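PDB 5ZRD: tyrosinase from Burkholderia thailandensis, which catalyses the copper-dependent hydroxylation of monophenols to catechols and their oxidation to quinones, probably through oxygen bound at a paired-copper centre. Local coordinates for residues 231-235 with 415-419; 240-244 with 270-274. All blocks are in the same frame, centred on the assembly; numbering follows the deposited sequence.

Interaction 1 (231-235 with 415-419)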
ATOM      1  N   ASP A 231      20.574 -39.317 -35.655  1.00 62.87           N
ATOM      2  CA  ASP A 231      21.869 -38.683 -35.305  1.00 65.04           C
ATOM      3  C   ASP A 231      21.771 -37.473 -34.370  1.00 49.52           C
ATOM      4  O   ASP A 231      21.927 -36.363 -34.809  1.00 45.58           O
ATOM      5  CB  ASP A 231      22.667 -38.280 -36.560  1.00 74.19           C
ATOM      6  CG  ASP A 231      23.126 -39.479 -37.391  1.00 84.93           C
ATOM      7  OD1 ASP A 231      22.953 -40.643 -36.937  1.00 88.81           O
ATOM      8  OD2 ASP A 231      23.663 -39.240 -38.507  1.00 86.72           O
ATOM      9  N   PRO A 232      21.503 -37.696 -33.078  1.00 44.19           N
ATOM     10  CA  PRO A 232      21.480 -36.536 -32.179  1.00 41.11           C
ATOM     11  C   PRO A 232      22.892 -35.959 -31.995  1.00 39.42           C
ATOM     12  O   PRO A 232      23.812 -36.705 -31.680  1.00 41.57           O
ATOM     13  CB  PRO A 232      20.869 -37.050 -30.861  1.00 41.43           C
ATOM     14  CG  PRO A 232      20.907 -38.563 -30.956  1.00 40.97           C
ATOM     15  CD  PRO A 232      20.911 -38.881 -32.436  1.00 39.70           C
ATOM     16  N   THR A 233      23.048 -34.660 -32.243  1.00 34.73           N
ATOM     17  CA  THR A 233      24.258 -33.906 -31.878  1.00 32.93           C
ATOM     18  C   THR A 233      24.335 -33.746 -30.351  1.00 37.33           C
ATOM     19  O   THR A 233      23.424 -34.173 -29.597  1.00 39.47           O
ATOM     20  CB  THR A 233      24.305 -32.527 -32.554  1.00 35.35           C
ATOM     21  OG1 THR A 233      23.499 -31.588 -31.830  1.00 32.85           O
ATOM     22  CG2 THR A 233      23.869 -32.569 -34.010  1.00 35.06           C
ATOM     23  N   ARG A 234      25.417 -33.108 -29.912  1.00 37.36           N
ATOM     24  CA  ARG A 234      25.723 -32.874 -28.493  1.00 43.66           C
ATOM     25  C   ARG A 234      24.970 -31.635 -27.993  1.00 39.35           C
ATOM     26  O   ARG A 234      25.049 -31.345 -26.825  1.00 36.27           O
ATOM     27  CB  ARG A 234      27.241 -32.709 -28.254  1.00 46.69           C
ATOM     28  CG  ARG A 234      27.829 -31.415 -28.820  1.00 56.57           C
ATOM     29  CD  ARG A 234      29.296 -31.090 -28.512  1.00 60.70           C
ATOM     30  NE  ARG A 234      30.224 -31.862 -29.326  1.00 61.94           N
ATOM     31  CZ  ARG A 234      30.606 -33.105 -29.041  1.00 71.76           C
ATOM     32  NH1 ARG A 234      31.252 -33.802 -29.963  1.00 68.83           N
ATOM     33  NH2 ARG A 234      30.342 -33.636 -27.848  1.00 55.57           N
ATOM     34  N   ASN A 235      24.275 -30.907 -28.859  1.00 37.97           N
ATOM     35  CA  ASN A 235      23.598 -29.667 -28.456  1.00 39.54           C
ATOM     36  C   ASN A 235      22.089 -29.807 -28.252  1.00 36.42           C
ATOM     37  O   ASN A 235      21.472 -28.845 -27.783  1.00 39.15           O
ATOM     38  CB  ASN A 235      23.645 -28.621 -29.557  1.00 39.81           C
ATOM     39  CG  ASN A 235      25.058 -28.410 -30.004  1.00 46.17           C
ATOM     40  OD1 ASN A 235      25.360 -28.663 -31.170  1.00 51.47           O
ATOM     41  ND2 ASN A 235      25.916 -28.060 -29.056  1.00 41.73           N
ATOM     42  N   LEU A 415      29.010 -39.449 -26.542  1.00 54.22           N
ATOM     43  CA  LEU A 415      28.250 -38.355 -27.135  1.00 51.37           C
ATOM     44  C   LEU A 415      28.521 -37.059 -26.357  1.00 51.87           C
ATOM     45  O   LEU A 415      28.636 -36.007 -26.969  1.00 56.87           O
ATOM     46  CB  LEU A 415      26.762 -38.702 -27.123  1.00 51.79           C
ATOM     47  CG  LEU A 415      25.846 -37.550 -27.521  1.00 49.65           C
ATOM     48  CD1 LEU A 415      25.903 -37.318 -29.023  1.00 43.71           C
ATOM     49  CD2 LEU A 415      24.429 -37.810 -27.047  1.00 53.90           C
ATOM     50  N   LEU A 416      28.644 -37.164 -25.025  1.00 47.81           N
ATOM     51  CA  LEU A 416      28.972 -36.052 -24.115  1.00 54.25           C
ATOM     52  C   LEU A 416      30.483 -35.733 -24.072  1.00 54.48           C
ATOM     53  O   LEU A 416      30.881 -34.783 -23.377  1.00 56.71           O
ATOM     54  CB  LEU A 416      28.549 -36.433 -22.687  1.00 60.90           C
ATOM     55  CG  LEU A 416      27.063 -36.700 -22.426  1.00 69.07           C
ATOM     56  CD1 LEU A 416      26.824 -36.931 -20.928  1.00 66.49           C
ATOM     57  CD2 LEU A 416      26.185 -35.565 -22.956  1.00 68.92           C
ATOM     58  N   ALA A 417      31.343 -36.531 -24.696  1.00 45.34           N
ATOM     59  CA  ALA A 417      32.806 -36.350 -24.577  1.00 45.03           C
ATOM     60  C   ALA A 417      33.281 -35.212 -25.484  1.00 40.40           C
ATOM     61  O   ALA A 417      32.845 -35.061 -26.637  1.00 41.52           O
ATOM     62  CB  ALA A 417      33.547 -37.628 -24.936  1.00 42.99           C
ATOM     63  N   VAL A 418      34.238 -34.474 -24.961  1.00 41.10           N
ATOM     64  CA  VAL A 418      34.961 -33.497 -25.759  1.00 38.86           C
ATOM     65  C   VAL A 418      35.793 -34.250 -26.806  1.00 38.19           C
ATOM     66  O   VAL A 418      36.684 -35.010 -26.444  1.00 38.05           O
ATOM     67  CB  VAL A 418      35.842 -32.613 -24.861  1.00 37.10           C
ATOM     68  CG1 VAL A 418      36.626 -31.579 -25.680  1.00 34.56           C
ATOM     69  CG2 VAL A 418      35.004 -31.946 -23.771  1.00 35.44           C
ATOM     70  N   PRO A 419      35.501 -34.061 -28.100  1.00 37.95           N
ATOM     71  CA  PRO A 419      36.399 -34.621 -29.111  1.00 42.09           C
ATOM     72  C   PRO A 419      37.844 -34.172 -28.831  1.00 48.68           C
ATOM     73  O   PRO A 419      38.035 -33.011 -28.460  1.00 48.74           O
ATOM     74  CB  PRO A 419      35.955 -34.039 -30.465  1.00 42.04           C
ATOM     75  CG  PRO A 419      34.560 -33.501 -30.199  1.00 40.90           C
ATOM     76  CD  PRO A 419      34.524 -33.158 -28.720  1.00 38.81           C
TER

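Interaction 2 (240-244 with 270-274)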
ATOM      1  N   LYS A 240      20.914 -33.100 -23.869  1.00 29.19           N
ATOM      2  CA  LYS A 240      20.723 -32.410 -22.601  1.00 32.20           C
ATOM      3  C   LYS A 240      20.082 -33.358 -21.564  1.00 29.90           C
ATOM      4  O   LYS A 240      20.438 -33.334 -20.402  1.00 26.29           O
ATOM      5  CB  LYS A 240      19.880 -31.153 -22.827  1.00 38.40           C
ATOM      6  CG  LYS A 240      20.631 -29.919 -23.309  1.00 43.37           C
ATOM      7  CD  LYS A 240      19.966 -28.646 -22.799  1.00 54.85           C
ATOM      8  CE  LYS A 240      20.641 -27.358 -23.237  1.00 61.34           C
ATOM      9  NZ  LYS A 240      21.727 -26.967 -22.306  1.00 65.37           N
ATOM     10  N   TYR A 241      19.162 -34.233 -21.989  1.00 29.82           N
ATOM     11  CA  TYR A 241      18.543 -35.224 -21.088  1.00 28.60           C
ATOM     12  C   TYR A 241      19.578 -36.260 -20.628  1.00 29.23           C
ATOM     13  O   TYR A 241      19.621 -36.606 -19.449  1.00 25.66           O
ATOM     14  CB  TYR A 241      17.369 -35.893 -21.778  1.00 28.04           C
ATOM     15  CG  TYR A 241      15.996 -35.325 -21.525  1.00 31.60           C
ATOM     16  CD1 TYR A 241      15.564 -35.013 -20.242  1.00 34.03           C
ATOM     17  CD2 TYR A 241      15.071 -35.219 -22.556  1.00 29.82           C
ATOM     18  CE1 TYR A 241      14.287 -34.518 -20.005  1.00 33.25           C
ATOM     19  CE2 TYR A 241      13.788 -34.751 -22.327  1.00 29.52           C
ATOM     20  CZ  TYR A 241      13.390 -34.402 -21.049  1.00 32.07           C
ATOM     21  OH  TYR A 241      12.117 -33.970 -20.791  1.00 33.18           O
ATOM     22  N   VAL A 242      20.448 -36.704 -21.536  1.00 29.73           N
ATOM     23  CA  VAL A 242      21.556 -37.611 -21.177  1.00 30.28           C
ATOM     24  C   VAL A 242      22.448 -36.928 -20.143  1.00 31.47           C
ATOM     25  O   VAL A 242      22.706 -37.499 -19.082  1.00 32.38           O
ATOM     26  CB  VAL A 242      22.388 -38.089 -22.385  1.00 35.31           C
ATOM     27  CG1 VAL A 242      23.599 -38.888 -21.930  1.00 35.55           C
ATOM     28  CG2 VAL A 242      21.572 -38.898 -23.390  1.00 31.18           C
ATOM     29  N   ARG A 243      22.838 -35.684 -20.387  1.00 35.00           N
ATOM     30  CA  ARG A 243      23.669 -34.925 -19.406  1.00 36.12           C
ATOM     31  C   ARG A 243      23.022 -34.893 -18.012  1.00 34.92           C
ATOM     32  O   ARG A 243      23.735 -35.006 -16.991  1.00 35.95           O
ATOM     33  CB  ARG A 243      23.863 -33.461 -19.819  1.00 43.63           C
ATOM     34  CG  ARG A 243      25.109 -33.174 -20.636  1.00 58.08           C
ATOM     35  CD  ARG A 243      25.862 -31.935 -20.179  1.00 63.51           C
ATOM     36  NE  ARG A 243      26.940 -31.696 -21.128  1.00 77.34           N
ATOM     37  CZ  ARG A 243      28.155 -32.249 -21.065  1.00 82.18           C
ATOM     38  NH1 ARG A 243      28.562 -32.834 -19.949  1.00 70.86           N
ATOM     39  NH2 ARG A 243      28.954 -32.206 -22.122  1.00 79.78           N
ATOM     40  N   CYS A 244      21.702 -34.648 -17.940  1.00 31.82           N
ATOM     41  CA  CYS A 244      21.105 -34.406 -16.631  1.00 28.92           C
ATOM     42  C   CYS A 244      21.232 -35.659 -15.761  1.00 29.14           C
ATOM     43  O   CYS A 244      21.349 -35.522 -14.544  1.00 27.32           O
ATOM     44  CB  CYS A 244      19.672 -33.900 -16.727  1.00 32.99           C
ATOM     45  SG  CYS A 244      18.395 -35.153 -17.015  1.00 31.22           S
ATOM     46  N   VAL A 270      27.156 -28.848 -15.294  1.00 35.97           N
ATOM     47  CA  VAL A 270      26.052 -29.740 -14.952  1.00 35.02           C
ATOM     48  C   VAL A 270      24.761 -29.222 -15.599  1.00 32.66           C
ATOM     49  O   VAL A 270      24.562 -28.027 -15.784  1.00 31.12           O
ATOM     50  CB  VAL A 270      25.900 -29.945 -13.437  1.00 38.10           C
ATOM     51  CG1 VAL A 270      27.228 -30.256 -12.776  1.00 38.90           C
ATOM     52  CG2 VAL A 270      25.254 -28.779 -12.767  1.00 41.61           C
ATOM     53  N   THR A 271      23.896 -30.164 -15.931  1.00 33.77           N
ATOM     54  CA  THR A 271      22.612 -29.885 -16.512  1.00 32.06           C
ATOM     55  C   THR A 271      21.516 -30.453 -15.604  1.00 31.31           C
ATOM     56  O   THR A 271      21.463 -31.654 -15.422  1.00 27.32           O
ATOM     57  CB  THR A 271      22.453 -30.520 -17.897  1.00 30.79           C
ATOM     58  OG1 THR A 271      23.444 -29.926 -18.727  1.00 31.58           O
ATOM     59  CG2 THR A 271      21.072 -30.295 -18.481  1.00 30.80           C
ATOM     60  N   PRO A 272      20.640 -29.594 -15.085  1.00 29.76           N
ATOM     61  CA  PRO A 272      19.498 -30.003 -14.313  1.00 31.69           C
ATOM     62  C   PRO A 272      18.416 -30.612 -15.212  1.00 31.68           C
ATOM     63  O   PRO A 272      18.304 -30.284 -16.411  1.00 31.20           O
ATOM     64  CB  PRO A 272      18.976 -28.719 -13.663  1.00 30.90           C
ATOM     65  CG  PRO A 272      19.362 -27.624 -14.647  1.00 28.82           C
ATOM     66  CD  PRO A 272      20.539 -28.170 -15.418  1.00 29.31           C
ATOM     67  N   VAL A 273      17.612 -31.492 -14.640  1.00 28.30           N
ATOM     68  CA  VAL A 273      16.546 -32.078 -15.426  1.00 27.09           C
ATOM     69  C   VAL A 273      15.589 -30.977 -15.905  1.00 26.95           C
ATOM     70  O   VAL A 273      14.935 -31.137 -16.924  1.00 27.64           O
ATOM     71  CB  VAL A 273      15.772 -33.172 -14.668  1.00 26.26           C
ATOM     72  CG1 VAL A 273      15.029 -32.650 -13.452  1.00 25.15           C
ATOM     73  CG2 VAL A 273      14.811 -33.871 -15.618  1.00 28.36           C
ATOM     74  N   GLU A 274      15.511 -29.873 -15.158  1.00 26.35           N
ATOM     75  CA  GLU A 274      14.628 -28.760 -15.481  1.00 27.26           C
ATOM     76  C   GLU A 274      14.944 -28.154 -16.867  1.00 27.60           C
ATOM     77  O   GLU A 274      14.062 -27.555 -17.469  1.00 26.45           O
ATOM     78  CB  GLU A 274      14.699 -27.658 -14.424  1.00 25.40           C
ATOM     79  CG  GLU A 274      13.498 -26.741 -14.456  1.00 25.93           C
ATOM     80  CD  GLU A 274      13.474 -25.649 -13.395  1.00 29.28           C
ATOM     81  OE1 GLU A 274      12.416 -24.911 -13.298  1.00 25.74           O
ATOM     82  OE2 GLU A 274      14.527 -25.470 -12.720  1.00 28.49           O
TER
HETATM   83  O   HOH W   1      24.730 -32.845 -15.073  1.00 29.17           O

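Interaction 1 (231-235 with 415-419)
Two torsions of Arg234 bring its guanidinium to the loop 415-419: chi1 of 70° sets CG between the backbone N and the carbonyl carbon, and a bend at chi3 (77°) brings NH2 to the carbonyl oxygens of Leu415 and Ala417. On the facing segment, Leu415 has CG anti to its backbone N, beside its own carbonyl carbon, and its CD1 meets the other loop. The backbones come nearest at this pair, with Arg234 CA 6.2 Å from Leu415 CA.

Arg234 NH2 comes within 3.1 Å of both Leu415 O and Ala417 O, which lie at about a right angle to each other as seen from it, both oblique to the guanidinium plane. It donates a weak hydrogen bond to Ala417 O, the N-H...O angle of 122° being far from straight. The other terminal nitrogen turns to a ring: Arg234 NH1 lies 3.3 Å from Pro419 CG. Pro419 CD sits 3.5 Å above one face of the Arg234 guanidinium, displaced toward its rim, and the two side chains arrive from opposite directions. Nearer the start of the segment 231-235, Leu415 CD1 lies 3.4 Å from Pro232 O, and Pro232 and Leu415 both also touch Tyr238 of helix 237-244.

The arginine's own loop is braced from within by an ST turn, in which Thr233 OG1 accepts from Asn235 N (3.1 Å); the same hydroxyl is hydrogen-bonded to Lys221 O.

Leu415 ends helix 410-415, whose carbonyl end would be expected to carry partial negative charge. A guanidinium beside it is therefore likely to gain electrostatically, even though its hydrogen bond to Ala417 O is bent and weak. The contact thus joins a surface loop to the end of helix 410-415 and the turn after it, and its weak bond and proline packing suggest that charge attraction and van der Waals contact contribute alongside directional bonding.

Interaction 2 (240-244 with 270-274)
The last turn of helix 237-244, in the common central domain of tyrosinase, packs through Lys240, Arg243 and Cys244 against Thr271 and Val273 in the segment that leads into helix 274-285, the helix carrying the copper ligands His277 and His281. The closest approach is a CA-H...O contact from Cys244 CA to Thr271 O, 3.0 Å long with 145° at the hydrogen.

The side chain of Thr271 sets off toward the helix, and its two branches meet different partners. CG2, anti to the backbone N, reaches to 3.7 Å from Lys240 O, a carbonyl that already accepts from Cys244 N. OG1 lies 3.5 Å from Arg243 CD, where the two side chains cross at about a right angle; its hydrogen bond is to a bound citrate, probably from the crystallisation liquor. A water joins the backbones, donating to Arg243 O at 3.1 Å and accepting from Thr271 N at 2.9 Å. Deeper in, Cys244 SG rests 4.0 Å from Val273 CB, and Val273 CG2 meets the edge of the Tyr241 ring loosely.

Tyr241, whose OH is hydrogen-bonded to Glu119, has its side chain about 5 Å from that of His277. Tyr241 and Val273 both touch Val323 of helix 315-334, while Tyr241 and Thr271 touch Pro276 of helix 274-285, and Pro272 packs on helix 256-265.

Helix 237-244 links the two contacts: it forms one side of interaction 2 and borders interaction 1. Interaction 2 uses its final turn, whereas in interaction 1 Pro232 and Leu415 touch its first turn through Tyr238. The two sites, with centres 13 Å apart, also meet directly where Leu416 CD1 packs 3.9 Å from Val242 CG1. Their settings differ: none of the touching residues in interaction 1 is buried, against five of seven in interaction 2. The outer contact sets an arginine head against carbonyls and a proline ring, away from the annotated sites. The inner one combines apolar packing, a CA-H...O contact and a water bridge, close to helices that supply copper ligands.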